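Local coordinates for protein histidine--tRNA ligase (Staphylococcus aureus, PDB 1QE0) that catalyses the ATP-dependent attachment of L-histidine to tRNA(His), releasing AMP and diphosphate, as a homodimeric class II aminoacyl-tRNA synthetase, at residues A[86-90]-A[292-298]; A[160-164]-A[249-255]; A[267-271]-A[281-285]; A[329-335]-A[378-384]; A[342-346]-A[360-364]. One frame throughout, in Å; residues are numbered along the deposited sequence.

Interaction 1. Residues A[86-90]-A[292-298]; sequences VRSYI and LLELLDG
The carbonyl oxygen of Leu293 has three neighbours. Leu296 N (3.1 Å to Leu293 O) and Gly298 N (2.8 Å to Leu293 O) each give it a weak backbone bond. The CD1 methyl of Ile90 rests against it from across the contact. This is the end of the short helix 292-295 in the class II catalytic domain, where the chain turns back through Asp297 at positive phi. Helix 82-91 lies against that helix end with Val86, Tyr89 and Ile90, and the side chains meet through apolar groups. The two branches of Val86 divide the work. CG2 meets Leu293 CD2 at 3.8 Å, while CG1 reaches Leu296 CD2 at 3.5 Å, the two side chains crossing at about a right angle. Leu293 is split in the same way. Its other methyl, CD1, sits obliquely by the ring of Tyr89, 3.5 Å from Tyr89 CD2. The far side of helix 82-91 looks to the dimer interface, where Arg87 makes salt bridges to Glu44 of its own chain and to Asp10 of the second subunit. Asp297 pairs with Arg51. Ile90 packs on the turn: with CG1 beside the backbone N (chi1 -68°) and the chain stretched beyond it, Ile90 CD1 comes to 3.7 Å from Leu296 CB, and Ile90 CG2 lies 3.8 Å from Asp297 O.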
# COMPACT_ATOMS: atom_id res chain seq x y z
N VAL A 86 15.77 -0.26 -9.59
CA VAL A 86 17.18 -0.31 -9.98
C VAL A 86 17.83 1.08 -9.88
O VAL A 86 18.95 1.22 -9.39
CB VAL A 86 17.35 -0.92 -11.39
CG1 VAL A 86 18.72 -0.64 -11.96
CG2 VAL A 86 17.08 -2.41 -11.31
N ARG A 87 17.11 2.11 -10.30
CA ARG A 87 17.65 3.46 -10.24
C ARG A 87 17.90 3.86 -8.78
O ARG A 87 18.86 4.57 -8.48
CB ARG A 87 16.70 4.45 -10.94
CG ARG A 87 17.29 5.81 -11.11
CD ARG A 87 16.51 6.84 -10.34
NE ARG A 87 16.63 6.69 -8.89
CZ ARG A 87 15.60 6.78 -8.05
NH1 ARG A 87 14.38 7.01 -8.52
NH2 ARG A 87 15.78 6.65 -6.75
N SER A 88 17.06 3.38 -7.87
CA SER A 88 17.25 3.68 -6.46
C SER A 88 18.39 2.87 -5.87
O SER A 88 19.14 3.35 -5.02
CB SER A 88 15.98 3.41 -5.67
OG SER A 88 16.18 3.78 -4.32
N TYR A 89 18.45 1.60 -6.26
CA TYR A 89 19.47 0.66 -5.82
C TYR A 89 20.83 1.23 -6.20
O TYR A 89 21.77 1.25 -5.39
CB TYR A 89 19.23 -0.71 -6.49
CG TYR A 89 20.31 -1.74 -6.32
CD1 TYR A 89 20.15 -2.81 -5.46
CD2 TYR A 89 21.50 -1.66 -7.05
CE1 TYR A 89 21.13 -3.77 -5.32
CE2 TYR A 89 22.50 -2.63 -6.92
CZ TYR A 89 22.30 -3.67 -6.05
OH TYR A 89 23.29 -4.61 -5.88
N ILE A 90 20.95 1.72 -7.42
CA ILE A 90 22.21 2.29 -7.87
C ILE A 90 22.53 3.60 -7.12
O ILE A 90 23.55 3.71 -6.42
CB ILE A 90 22.21 2.54 -9.40
CG1 ILE A 90 22.21 1.19 -10.15
CG2 ILE A 90 23.42 3.36 -9.79
CD1 ILE A 90 21.68 1.23 -11.58
N LEU A 292 20.64 -5.97 -16.68
CA LEU A 292 19.69 -4.89 -16.45
C LEU A 292 20.37 -3.72 -15.74
O LEU A 292 20.38 -2.60 -16.25
CB LEU A 292 18.52 -5.43 -15.63
CG LEU A 292 17.44 -4.49 -15.09
CD1 LEU A 292 16.82 -3.66 -16.21
CD2 LEU A 292 16.37 -5.32 -14.42
N LEU A 293 21.00 -4.01 -14.61
CA LEU A 293 21.67 -2.99 -13.81
C LEU A 293 22.68 -2.12 -14.57
O LEU A 293 22.76 -0.92 -14.37
CB LEU A 293 22.34 -3.66 -12.61
CG LEU A 293 21.60 -4.04 -11.32
CD1 LEU A 293 21.56 -2.85 -10.37
CD2 LEU A 293 20.23 -4.56 -11.62
N GLU A 294 23.41 -2.74 -15.49
CA GLU A 294 24.43 -2.07 -16.29
C GLU A 294 23.84 -1.14 -17.34
O GLU A 294 24.44 -0.15 -17.71
CB GLU A 294 25.32 -3.12 -16.93
CG GLU A 294 25.16 -4.48 -16.28
CD GLU A 294 26.28 -5.41 -16.62
OE1 GLU A 294 26.14 -6.29 -17.50
OE2 GLU A 294 27.34 -5.25 -16.00
N LEU A 295 22.66 -1.47 -17.83
CA LEU A 295 22.01 -0.59 -18.79
C LEU A 295 21.58 0.65 -18.00
O LEU A 295 21.47 1.74 -18.55
CB LEU A 295 20.80 -1.27 -19.42
CG LEU A 295 21.07 -2.57 -20.17
CD1 LEU A 295 19.85 -3.04 -20.84
CD2 LEU A 295 22.14 -2.39 -21.18
N LEU A 296 21.32 0.51 -16.70
CA LEU A 296 20.97 1.67 -15.89
C LEU A 296 22.20 2.36 -15.24
O LEU A 296 22.04 3.18 -14.34
CB LEU A 296 19.96 1.26 -14.82
CG LEU A 296 18.52 1.10 -15.31
CD1 LEU A 296 18.39 1.76 -16.64
CD2 LEU A 296 18.09 -0.34 -15.43
N ASP A 297 23.40 2.07 -15.75
CA ASP A 297 24.67 2.60 -15.24
C ASP A 297 25.01 2.04 -13.86
O ASP A 297 25.42 2.79 -12.98
CB ASP A 297 24.66 4.12 -15.15
CG ASP A 297 24.27 4.80 -16.45
OD1 ASP A 297 24.06 6.03 -16.39
OD2 ASP A 297 24.17 4.16 -17.51
N GLY A 298 24.88 0.73 -13.67
CA GLY A 298 25.18 0.16 -12.36
C GLY A 298 26.03 -1.08 -12.46
O GLY A 298 26.38 -1.47 -13.58

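Interaction 2. Residues A[160-164]-A[249-255]; sequences KLVIN and YTEDPNL. Unlike the reference sequence in segment 249-255: Thr250 (reference Ile).
Leu161 O receives three groups from the neighbouring segment 249-255. Thr250 N donates to Leu161 O at 2.8 Å, in the carbonyl plane. Thr250 OG1 adds a weak bond, and Tyr249 CA makes a CA-H...O contact with the same oxygen. Thr250 differs from the reference sequence, which has Ile there. Two more backbone bonds continue the parallel ladder. Ile163 N gives to Thr250 O at 2.8 Å, and Asp252 N gives to Ile163 O at 3.0 Å. Val162 and Thr250 lie on one face of the sheet. Val162 CG1 meets Asp252 CB at 3.4 Å and also touches Leu255 CD2 at 3.7 Å. The second segment therefore wraps round the valine. It does so by a type I turn from Asp252 to Leu255. Asp252 OD1 accepts from Asn254 N at 3.1 Å, met from above the carboxylate plane, which makes an Asx turn inside the larger one. On the face of Ile163 and Glu251, Ile163 reaches the Tyr249 ring. Both residues tuck their gamma carbon over the backbone (chi1 66° and 65°), and Ile163 CD1 lies obliquely by the ring, 3.7 Å from Tyr249 CD1. Glu251 CG lies in plane at the ring edge, and its carboxylate makes a salt bridge to Lys239 and a hydrogen bond to Tyr235. Strands 159-165 and 250-251 run parallel, joined by a long connection that includes helices 169-183 and 231-245. Helix 231-245 packs on Ile163 and Tyr249, as in a beta-alpha-beta crossover within the class II catalytic domain.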
# COMPACT_ATOMS: atom_id res chain seq x y z
N LYS A 160 -1.66 -22.35 -12.05
CA LYS A 160 -0.81 -23.21 -12.85
C LYS A 160 0.47 -22.45 -13.16
O LYS A 160 0.48 -21.48 -13.92
CB LYS A 160 -1.63 -23.60 -14.08
CG LYS A 160 -0.99 -23.65 -15.44
CD LYS A 160 -2.13 -23.45 -16.44
CE LYS A 160 -2.49 -24.69 -17.26
NZ LYS A 160 -3.19 -25.79 -16.53
N LEU A 161 1.53 -22.84 -12.43
CA LEU A 161 2.86 -22.23 -12.55
C LEU A 161 3.58 -22.82 -13.75
O LEU A 161 3.70 -24.02 -13.88
CB LEU A 161 3.65 -22.44 -11.24
CG LEU A 161 5.10 -22.00 -10.95
CD1 LEU A 161 5.73 -21.37 -12.16
CD2 LEU A 161 5.14 -21.03 -9.80
N VAL A 162 4.08 -21.95 -14.60
CA VAL A 162 4.77 -22.32 -15.81
C VAL A 162 6.16 -21.68 -15.78
O VAL A 162 6.28 -20.47 -15.63
CB VAL A 162 3.99 -21.81 -17.00
CG1 VAL A 162 4.67 -22.17 -18.28
CG2 VAL A 162 2.58 -22.36 -16.96
N ILE A 163 7.19 -22.51 -15.92
CA ILE A 163 8.59 -22.06 -15.89
C ILE A 163 9.37 -22.49 -17.13
O ILE A 163 8.93 -23.33 -17.89
CB ILE A 163 9.32 -22.62 -14.67
CG1 ILE A 163 9.43 -24.12 -14.78
CG2 ILE A 163 8.56 -22.31 -13.38
CD1 ILE A 163 10.17 -24.74 -13.63
N ASN A 164 10.55 -21.91 -17.30
CA ASN A 164 11.44 -22.20 -18.41
C ASN A 164 12.79 -21.56 -18.06
O ASN A 164 12.92 -20.80 -17.09
CB ASN A 164 10.91 -21.61 -19.74
CG ASN A 164 11.83 -21.96 -20.95
OD1 ASN A 164 12.03 -21.17 -21.90
ND2 ASN A 164 12.43 -23.13 -20.87
N TYR A 249 4.58 -27.54 -11.38
CA TYR A 249 4.95 -26.61 -12.43
C TYR A 249 4.90 -27.25 -13.81
O TYR A 249 5.09 -28.46 -13.97
CB TYR A 249 6.37 -26.14 -12.19
CG TYR A 249 7.36 -27.24 -12.32
CD1 TYR A 249 7.87 -27.59 -13.56
CD2 TYR A 249 7.78 -27.96 -11.21
CE1 TYR A 249 8.77 -28.62 -13.71
CE2 TYR A 249 8.69 -29.00 -11.34
CZ TYR A 249 9.19 -29.33 -12.59
OH TYR A 249 10.11 -30.35 -12.74
N THR A 250 4.78 -26.41 -14.81
CA THR A 250 4.72 -26.85 -16.18
C THR A 250 5.89 -26.18 -16.88
O THR A 250 6.09 -24.97 -16.75
CB THR A 250 3.37 -26.42 -16.88
OG1 THR A 250 2.28 -26.40 -15.94
CG2 THR A 250 3.00 -27.39 -18.00
N GLU A 251 6.70 -26.97 -17.58
CA GLU A 251 7.82 -26.42 -18.31
C GLU A 251 7.39 -26.01 -19.70
O GLU A 251 7.05 -26.83 -20.51
CB GLU A 251 8.92 -27.45 -18.41
CG GLU A 251 9.23 -28.09 -17.10
CD GLU A 251 10.48 -28.92 -17.17
OE1 GLU A 251 11.47 -28.45 -17.77
OE2 GLU A 251 10.49 -30.03 -16.63
N ASP A 252 7.37 -24.73 -20.00
CA ASP A 252 6.95 -24.36 -21.32
C ASP A 252 8.15 -23.85 -22.05
O ASP A 252 8.43 -22.66 -22.02
CB ASP A 252 5.89 -23.26 -21.24
CG ASP A 252 5.45 -22.74 -22.60
OD1 ASP A 252 5.88 -23.25 -23.66
OD2 ASP A 252 4.64 -21.79 -22.59
N PRO A 253 8.84 -24.73 -22.77
CA PRO A 253 10.04 -24.41 -23.55
C PRO A 253 9.93 -23.10 -24.30
O PRO A 253 10.92 -22.41 -24.44
CB PRO A 253 10.13 -25.57 -24.52
CG PRO A 253 9.65 -26.69 -23.70
CD PRO A 253 8.42 -26.12 -23.03
N ASN A 254 8.72 -22.75 -24.72
CA ASN A 254 8.46 -21.54 -25.49
C ASN A 254 8.22 -20.28 -24.66
O ASN A 254 7.90 -19.22 -25.21
CB ASN A 254 7.26 -21.78 -26.41
CG ASN A 254 7.37 -23.08 -27.19
OD1 ASN A 254 6.65 -24.06 -26.91
ND2 ASN A 254 8.32 -23.12 -28.10
N LEU A 255 8.37 -20.41 -23.35
CA LEU A 255 8.17 -19.29 -22.46
C LEU A 255 9.55 -18.73 -22.30
O LEU A 255 10.29 -19.11 -21.40
CB LEU A 255 7.62 -19.74 -21.10
CG LEU A 255 7.64 -18.69 -19.98
CD1 LEU A 255 6.92 -17.42 -20.37
CD2 LEU A 255 7.03 -19.32 -18.77

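Interaction 3. Residues A[267-271]-A[281-285]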
# COMPACT_ATOMS: atom_id res chain seq x y z
N PHE A 267 9.16 -17.46 -15.53
CA PHE A 267 7.94 -18.10 -15.12
C PHE A 267 6.73 -17.21 -15.32
O PHE A 267 6.86 -16.00 -15.58
CB PHE A 267 8.03 -18.59 -13.67
CG PHE A 267 7.93 -17.50 -12.65
CD1 PHE A 267 9.06 -16.77 -12.30
CD2 PHE A 267 6.69 -17.17 -12.09
CE1 PHE A 267 8.96 -15.71 -11.40
CE2 PHE A 267 6.58 -16.11 -11.18
CZ PHE A 267 7.72 -15.38 -10.84
N GLU A 268 5.56 -17.83 -15.19
CA GLU A 268 4.29 -17.17 -15.34
C GLU A 268 3.34 -17.99 -14.52
O GLU A 268 3.44 -19.22 -14.55
CB GLU A 268 3.89 -17.22 -16.79
CG GLU A 268 3.72 -15.85 -17.33
CD GLU A 268 3.44 -15.82 -18.80
OE1 GLU A 268 4.01 -14.92 -19.48
OE2 GLU A 268 2.64 -16.66 -19.29
N LEU A 269 2.52 -17.34 -13.69
CA LEU A 269 1.55 -18.05 -12.86
C LEU A 269 0.28 -17.86 -13.63
O LEU A 269 0.00 -16.75 -14.13
CB LEU A 269 1.38 -17.39 -11.49
CG LEU A 269 1.05 -18.33 -10.32
CD1 LEU A 269 0.59 -17.59 -9.12
CD2 LEU A 269 0.00 -19.29 -10.67
N MET A 270 -0.47 -18.93 -13.81
CA MET A 270 -1.70 -18.76 -14.55
C MET A 270 -2.93 -19.37 -13.91
O MET A 270 -2.86 -20.24 -13.04
CB MET A 270 -1.56 -19.14 -16.04
CG MET A 270 -0.20 -19.66 -16.45
SD MET A 270 0.06 -19.48 -18.22
CE MET A 270 0.04 -17.73 -18.34
N MET A 271 -4.04 -18.73 -14.26
CA MET A 271 -5.37 -19.05 -13.77
C MET A 271 -6.16 -19.62 -14.90
O MET A 271 -6.26 -19.05 -16.00
CB MET A 271 -6.02 -17.74 -13.28
CG MET A 271 -7.56 -17.67 -13.26
SD MET A 271 -8.30 -18.02 -11.64
CE MET A 271 -6.96 -17.74 -10.55
N THR A 281 -5.74 -16.87 -18.09
CA THR A 281 -5.17 -15.56 -17.79
C THR A 281 -3.88 -15.73 -17.02
O THR A 281 -3.71 -16.67 -16.23
CB THR A 281 -6.13 -14.62 -16.95
OG1 THR A 281 -7.26 -14.27 -17.75
CG2 THR A 281 -5.45 -13.31 -16.57
N THR A 282 -2.96 -14.82 -17.29
CA THR A 282 -1.70 -14.80 -16.61
C THR A 282 -1.93 -13.88 -15.45
O THR A 282 -2.32 -12.73 -15.62
CB THR A 282 -0.66 -14.17 -17.48
OG1 THR A 282 -0.78 -14.70 -18.80
CG2 THR A 282 0.71 -14.44 -16.94
N LEU A 283 -1.78 -14.41 -14.25
CA LEU A 283 -1.97 -13.63 -13.05
C LEU A 283 -0.69 -12.81 -12.71
O LEU A 283 -0.75 -11.60 -12.41
CB LEU A 283 -2.32 -14.60 -11.92
CG LEU A 283 -3.74 -14.62 -11.39
CD1 LEU A 283 -4.71 -14.24 -12.46
CD2 LEU A 283 -4.05 -15.98 -10.84
N CYS A 284 0.46 -13.48 -12.82
CA CYS A 284 1.76 -12.91 -12.49
C CYS A 284 2.85 -13.43 -13.40
O CYS A 284 2.70 -14.48 -14.02
CB CYS A 284 2.09 -13.31 -11.06
SG CYS A 284 3.76 -12.96 -10.61
N GLY A 285 3.98 -12.74 -13.44
CA GLY A 285 5.11 -13.15 -14.28
C GLY A 285 6.45 -12.52 -13.88
O GLY A 285 6.49 -11.46 -13.25
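Met271 sends CG away from its own backbone N (chi1 156°) and then bends at chi2 and chi3. This bend brings Met271 CE back to Leu283 CD2, 3.4 Å away, the two side chains crossing obliquely. Leu283 is itself displaced, because its backbone takes helix-like angles (phi -83°, psi -44°). Leu283 and Cys284 both face Leu269, which makes a classic beta bulge in this antiparallel hairpin. Leu269 serves the two with its two backbone ends. Leu269 N gives to Cys284 O at 2.9 Å, and Leu269 O accepts from Leu283 N at 2.9 Å; both donors are tilted from the carbonyl plane. Past the bulge the ladder is regular again. Met271 and Thr281 form a hydrogen-bonded pair, with Met271 N to Thr281 O at 2.9 Å and Thr281 N to Met271 O at 3.1 Å. On one face Thr282 lies between two longer chains: Glu268 lays its CG against the CG2 methyl of Thr282, and Met270 runs beside it in the same direction, with CE by the hydroxyl. On the other face Cys284 SG sits obliquely to the Phe267 ring, 5.5 Å from its centroid. Helix 137-153 covers this second face, with Leu144 on Phe267 and Tyr151 on both Leu269 and Cys284. Strand 159-165 flanks 267-271, while Gly285 bonds through its backbone to Ala307 of strand 302-309.

Interaction 4. Residues A[329-335]-A[378-384]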
# COMPACT_ATOMS: atom_id res chain seq x y z
N ASN A 329 -18.32 -3.00 8.98
CA ASN A 329 -19.58 -2.81 9.71
C ASN A 329 -19.37 -1.90 10.90
O ASN A 329 -18.38 -2.05 11.60
CB ASN A 329 -20.04 -4.17 10.26
CG ASN A 329 -21.21 -4.75 9.51
OD1 ASN A 329 -21.32 -4.60 8.29
ND2 ASN A 329 -22.09 -5.42 10.24
N LEU A 330 -20.31 -1.02 11.16
CA LEU A 330 -20.23 -0.13 12.30
C LEU A 330 -20.64 -0.96 13.52
O LEU A 330 -21.58 -1.73 13.44
CB LEU A 330 -21.24 1.00 12.13
CG LEU A 330 -20.96 2.39 12.70
CD1 LEU A 330 -19.69 2.94 12.09
CD2 LEU A 330 -22.09 3.31 12.35
N ASP A 331 -19.94 -0.82 14.63
CA ASP A 331 -20.30 -1.56 15.84
C ASP A 331 -21.53 -1.04 16.56
O ASP A 331 -22.29 -1.82 17.06
CB ASP A 331 -19.19 -1.51 16.87
CG ASP A 331 -18.24 -2.62 16.75
OD1 ASP A 331 -17.16 -2.39 16.16
OD2 ASP A 331 -18.57 -3.72 17.27
N LEU A 332 -21.73 0.27 16.61
CA LEU A 332 -22.84 0.83 17.34
C LEU A 332 -23.35 2.09 16.71
O LEU A 332 -22.56 3.00 16.48
CB LEU A 332 -22.35 1.25 18.72
CG LEU A 332 -23.30 1.30 19.92
CD1 LEU A 332 -22.78 2.33 20.89
CD2 LEU A 332 -24.74 1.62 19.51
N PHE A 333 -24.65 2.15 16.43
CA PHE A 333 -25.21 3.39 15.91
C PHE A 333 -26.09 3.99 17.01
O PHE A 333 -26.91 3.28 17.63
CB PHE A 333 -25.96 3.21 14.61
CG PHE A 333 -26.30 4.51 13.93
CD1 PHE A 333 -25.43 5.09 13.04
CD2 PHE A 333 -27.51 5.17 14.20
CE1 PHE A 333 -25.74 6.28 12.42
CE2 PHE A 333 -27.82 6.37 13.57
CZ PHE A 333 -26.94 6.93 12.68
N ILE A 334 -25.84 5.26 17.33
CA ILE A 334 -26.56 5.98 18.38
C ILE A 334 -27.73 6.81 17.85
O ILE A 334 -27.53 7.72 17.03
CB ILE A 334 -25.58 6.87 19.16
CG1 ILE A 334 -24.52 5.99 19.83
CG2 ILE A 334 -26.30 7.67 20.21
CD1 ILE A 334 -23.38 6.77 20.40
N VAL A 335 -28.93 6.41 18.28
CA VAL A 335 -30.20 7.04 17.94
C VAL A 335 -30.56 7.89 19.14
O VAL A 335 -30.66 7.36 20.24
CB VAL A 335 -31.29 6.00 17.81
CG1 VAL A 335 -32.65 6.68 17.58
CG2 VAL A 335 -30.94 5.02 16.70
N LEU A 378 -25.59 1.63 7.49
CA LEU A 378 -24.19 1.60 7.89
C LEU A 378 -23.73 0.22 8.38
O LEU A 378 -22.56 0.03 8.68
CB LEU A 378 -24.01 2.59 9.04
CG LEU A 378 -23.74 4.04 8.68
CD1 LEU A 378 -24.32 4.41 7.36
CD2 LEU A 378 -24.31 4.89 9.77
N GLY A 379 -24.66 -0.72 8.51
CA GLY A 379 -24.27 -2.03 9.01
C GLY A 379 -24.07 -2.11 10.53
O GLY A 379 -23.44 -3.06 11.03
N ALA A 380 -24.64 -1.15 11.27
CA ALA A 380 -24.55 -1.13 12.73
C ALA A 380 -24.95 -2.46 13.34
O ALA A 380 -26.11 -2.84 13.29
CB ALA A 380 -25.46 -0.08 13.26
N LYS A 381 -23.98 -3.19 13.89
CA LYS A 381 -24.28 -4.47 14.50
C LYS A 381 -25.28 -4.27 15.60
O LYS A 381 -26.16 -5.09 15.78
CB LYS A 381 -23.05 -5.12 15.11
CG LYS A 381 -22.05 -5.67 14.14
CD LYS A 381 -20.86 -6.08 14.95
CE LYS A 381 -19.76 -6.65 14.10
NZ LYS A 381 -18.73 -7.31 14.99
N PHE A 382 -25.12 -3.19 16.35
CA PHE A 382 -26.03 -2.87 17.45
C PHE A 382 -26.54 -1.48 17.33
O PHE A 382 -26.01 -0.69 16.55
CB PHE A 382 -25.33 -3.00 18.79
CG PHE A 382 -24.78 -4.34 19.01
CD1 PHE A 382 -25.47 -5.26 19.75
CD2 PHE A 382 -23.61 -4.72 18.39
CE1 PHE A 382 -25.01 -6.56 19.87
CE2 PHE A 382 -23.14 -6.00 18.50
CZ PHE A 382 -23.84 -6.93 19.24
N THR A 383 -27.54 -1.16 18.14
CA THR A 383 -28.17 0.15 18.14
C THR A 383 -28.59 0.51 19.55
O THR A 383 -28.63 -0.35 20.44
CB THR A 383 -29.38 0.12 17.20
OG1 THR A 383 -28.99 0.55 15.90
CG2 THR A 383 -30.50 0.97 17.68
N ILE A 384 -28.73 1.81 19.79
CA ILE A 384 -29.22 2.32 21.07
C ILE A 384 -29.99 3.62 20.77
O ILE A 384 -29.66 4.33 19.80
CB ILE A 384 -28.12 2.59 22.12
CG1 ILE A 384 -27.17 3.65 21.64
CG2 ILE A 384 -27.41 1.35 22.52
CD1 ILE A 384 -26.25 4.07 22.73
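Leu378 CD2 sits obliquely by the ring of Phe333, 3.3 Å from Phe333 CE1. Leu330 CD2 lies in plane at the edge of the same ring. The Leu330 side chain runs side by side with Leu378, its CD2 3.8 Å from Leu378 CD2. Ala380 CB closes the group against Phe333 CB at 3.6 Å. On the other face of the sheet, chi1 of 62° folds CG1 of Ile384 over its own backbone. From there Ile384 CG1 meets Leu332 CD2 at 3.8 Å, and CD1 lies along Ile334. Backbone bonds set this register. Lys381 N gives to Leu330 O at 2.8 Å, and Val335 N to Ile384 O at 2.7 Å. Between them Phe333 gives its N-H to Phe382 O and takes that of Ile384. Phe382 N reaches Asp331 O at 3.2 Å from above the carbonyl plane, and the edge of the Phe382 ring faces the same oxygen. The strands 332-336 and 382-386 are parallel neighbours in the five-stranded mixed sheet of the anticodon-binding domain. Gly379, at positive phi, is the first residue past helix 368-377 and completes a Schellman motif. That helix covers the Phe333 face with Gln374 and Ala375. Helix 338-353 covers Leu332 and Ile334. Further out, Leu330 packs on Asn34 of the second subunit and Leu378 on Asn99 of that subunit.

Interaction 5. Residues A[342-346]-A[360-364]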
# COMPACT_ATOMS: atom_id res chain seq x y z
N ASP A 342 -29.15 14.14 22.53
CA ASP A 342 -28.24 14.29 21.41
C ASP A 342 -26.86 14.85 21.75
O ASP A 342 -25.86 14.45 21.16
CB ASP A 342 -28.83 15.15 20.33
CG ASP A 342 -27.91 15.27 19.18
OD1 ASP A 342 -27.28 16.35 19.04
OD2 ASP A 342 -27.75 14.26 18.45
N ARG A 343 -26.82 15.83 22.64
CA ARG A 343 -25.57 16.42 23.03
C ARG A 343 -24.77 15.46 23.86
O ARG A 343 -23.56 15.60 23.95
CB ARG A 343 -25.79 17.75 23.74
CG ARG A 343 -26.26 18.82 22.77
CD ARG A 343 -26.20 20.19 23.40
NE ARG A 343 -27.34 20.41 24.28
CZ ARG A 343 -28.43 21.07 23.93
NH1 ARG A 343 -29.41 21.22 24.81
NH2 ARG A 343 -28.54 21.59 22.71
N TYR A 344 -25.44 14.46 24.41
CA TYR A 344 -24.79 13.44 25.22
C TYR A 344 -24.16 12.42 24.29
O TYR A 344 -23.14 11.82 24.62
CB TYR A 344 -25.80 12.73 26.09
CG TYR A 344 -25.18 11.61 26.87
CD1 TYR A 344 -24.51 11.86 28.05
CD2 TYR A 344 -25.24 10.29 26.41
CE1 TYR A 344 -23.92 10.85 28.75
CE2 TYR A 344 -24.65 9.27 27.10
CZ TYR A 344 -24.01 9.55 28.27
OH TYR A 344 -23.49 8.54 29.01
N ALA A 345 -24.83 12.16 23.18
CA ALA A 345 -24.36 11.23 22.18
C ALA A 345 -23.03 11.69 21.66
O ALA A 345 -22.25 10.86 21.22
CB ALA A 345 -25.33 11.16 21.06
N VAL A 346 -22.79 13.01 21.67
CA VAL A 346 -21.52 13.59 21.20
C VAL A 346 -20.34 13.20 22.06
O VAL A 346 -19.35 12.72 21.55
CB VAL A 346 -21.57 15.15 21.00
CG1 VAL A 346 -20.22 15.68 20.59
CG2 VAL A 346 -22.56 15.50 19.90
N ASP A 360 -21.28 5.62 15.40
CA ASP A 360 -21.70 6.77 14.63
C ASP A 360 -23.07 7.11 15.07
O ASP A 360 -23.76 6.28 15.62
CB ASP A 360 -21.67 6.54 13.14
CG ASP A 360 -21.24 7.78 12.39
OD1 ASP A 360 -21.25 7.80 11.14
OD2 ASP A 360 -20.88 8.76 13.07
N LYS A 361 -23.42 8.38 14.96
CA LYS A 361 -24.71 8.86 15.40
C LYS A 361 -25.40 9.50 14.21
O LYS A 361 -24.96 9.35 13.07
CB LYS A 361 -24.54 9.85 16.55
CG LYS A 361 -23.90 11.18 16.17
CD LYS A 361 -23.75 12.14 17.34
CE LYS A 361 -25.10 12.58 17.86
NZ LYS A 361 -25.81 13.23 16.78
N ASP A 362 -26.50 10.19 14.46
CA ASP A 362 -27.25 10.82 13.38
C ASP A 362 -27.15 12.34 13.29
O ASP A 362 -27.63 13.08 14.15
CB ASP A 362 -28.71 10.42 13.44
CG ASP A 362 -29.55 11.13 12.41
OD1 ASP A 362 -30.45 11.88 12.85
OD2 ASP A 362 -29.31 10.94 11.18
N TYR A 363 -26.45 12.79 12.26
CA TYR A 363 -26.35 14.21 11.98
C TYR A 363 -27.61 14.35 11.13
O TYR A 363 -28.48 13.49 11.24
CB TYR A 363 -25.05 14.42 11.23
CG TYR A 363 -23.88 13.97 12.09
CD1 TYR A 363 -23.59 14.62 13.28
CD2 TYR A 363 -23.12 12.86 11.75
CE1 TYR A 363 -22.58 14.18 14.12
CE2 TYR A 363 -22.10 12.41 12.60
CZ TYR A 363 -21.84 13.07 13.78
OH TYR A 363 -20.90 12.63 14.65
N LEU A 364 -27.84 15.40 10.36
CA LEU A 364 -29.12 15.38 9.58
C LEU A 364 -30.49 15.36 10.34
O LEU A 364 -31.55 15.42 9.72
CB LEU A 364 -29.13 14.20 8.57
CG LEU A 364 -28.92 14.37 7.06
CD1 LEU A 364 -27.53 14.84 6.72
CD2 LEU A 364 -29.14 13.05 6.42
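Asp342 comes first, with a salt bridge to Lys361. Its CG is anti to the backbone N (chi1 -179°), which lets the end of the side chain reach Lys361. Lys361 NZ donates to Asp342 OD2 at 2.8 Å, on the syn lone pair, and the two side chains cross at about a right angle. The same oxygen, Asp342 OD2, is hydrogen-bonded to Thr336 OG1, so one carboxylate oxygen has two partners. The ammonium also has a second bond, a weak one from Lys361 NZ to Asp362 O at 3.2 Å. Lys361 is buried, and the ion pair would probably favour the charged forms of both groups. The helix is the middle element of a beta-alpha-beta unit made by strand 332-336, helix 338-353 and strand 359-361, in the anticodon-binding domain. One turn on, Ala345 points its methyl at the strand. Ala345 CB touches Lys361 CE at 3.5 Å and Lys361 CD at 4.2 Å, and it also packs on Ile334 of strand 332-336. The lysine chain passes this methyl; the bends at chi3 and chi4, both near -60°, then curl NZ to the aspartate. Val346 follows at the margin, with its CG2 4.4 Å from Lys361 CE. Leu349, further along the helix, covers the lysine as well. Beyond the strand, Asp362 pairs with Arg366, and Tyr363 OH is hydrogen-bonded to Glu142 of the second subunit.

Interactions 1, 2 and 3 belong to the catalytic domain, interactions 4 and 5 to the anticodon-binding domain. Along the chain, interactions 2 and 3 follow one another inside the loop closed by interaction 1. Their centres are about 10 Å apart, because strands 159-165 and 265-272 are neighbours in one mixed sheet. Helix 292-295 of interaction 1 directly follows strand 280-290 of interaction 3. Interaction 5 is nested within interaction 4; their centres lie about 12 Å apart, and strand 332-336 pairs with strand 359-361. The centres of interactions 1 and 4 are about 53 Å apart. Interactions 1, 4 and 5 also touch the second subunit, so both domains take part in the dimer.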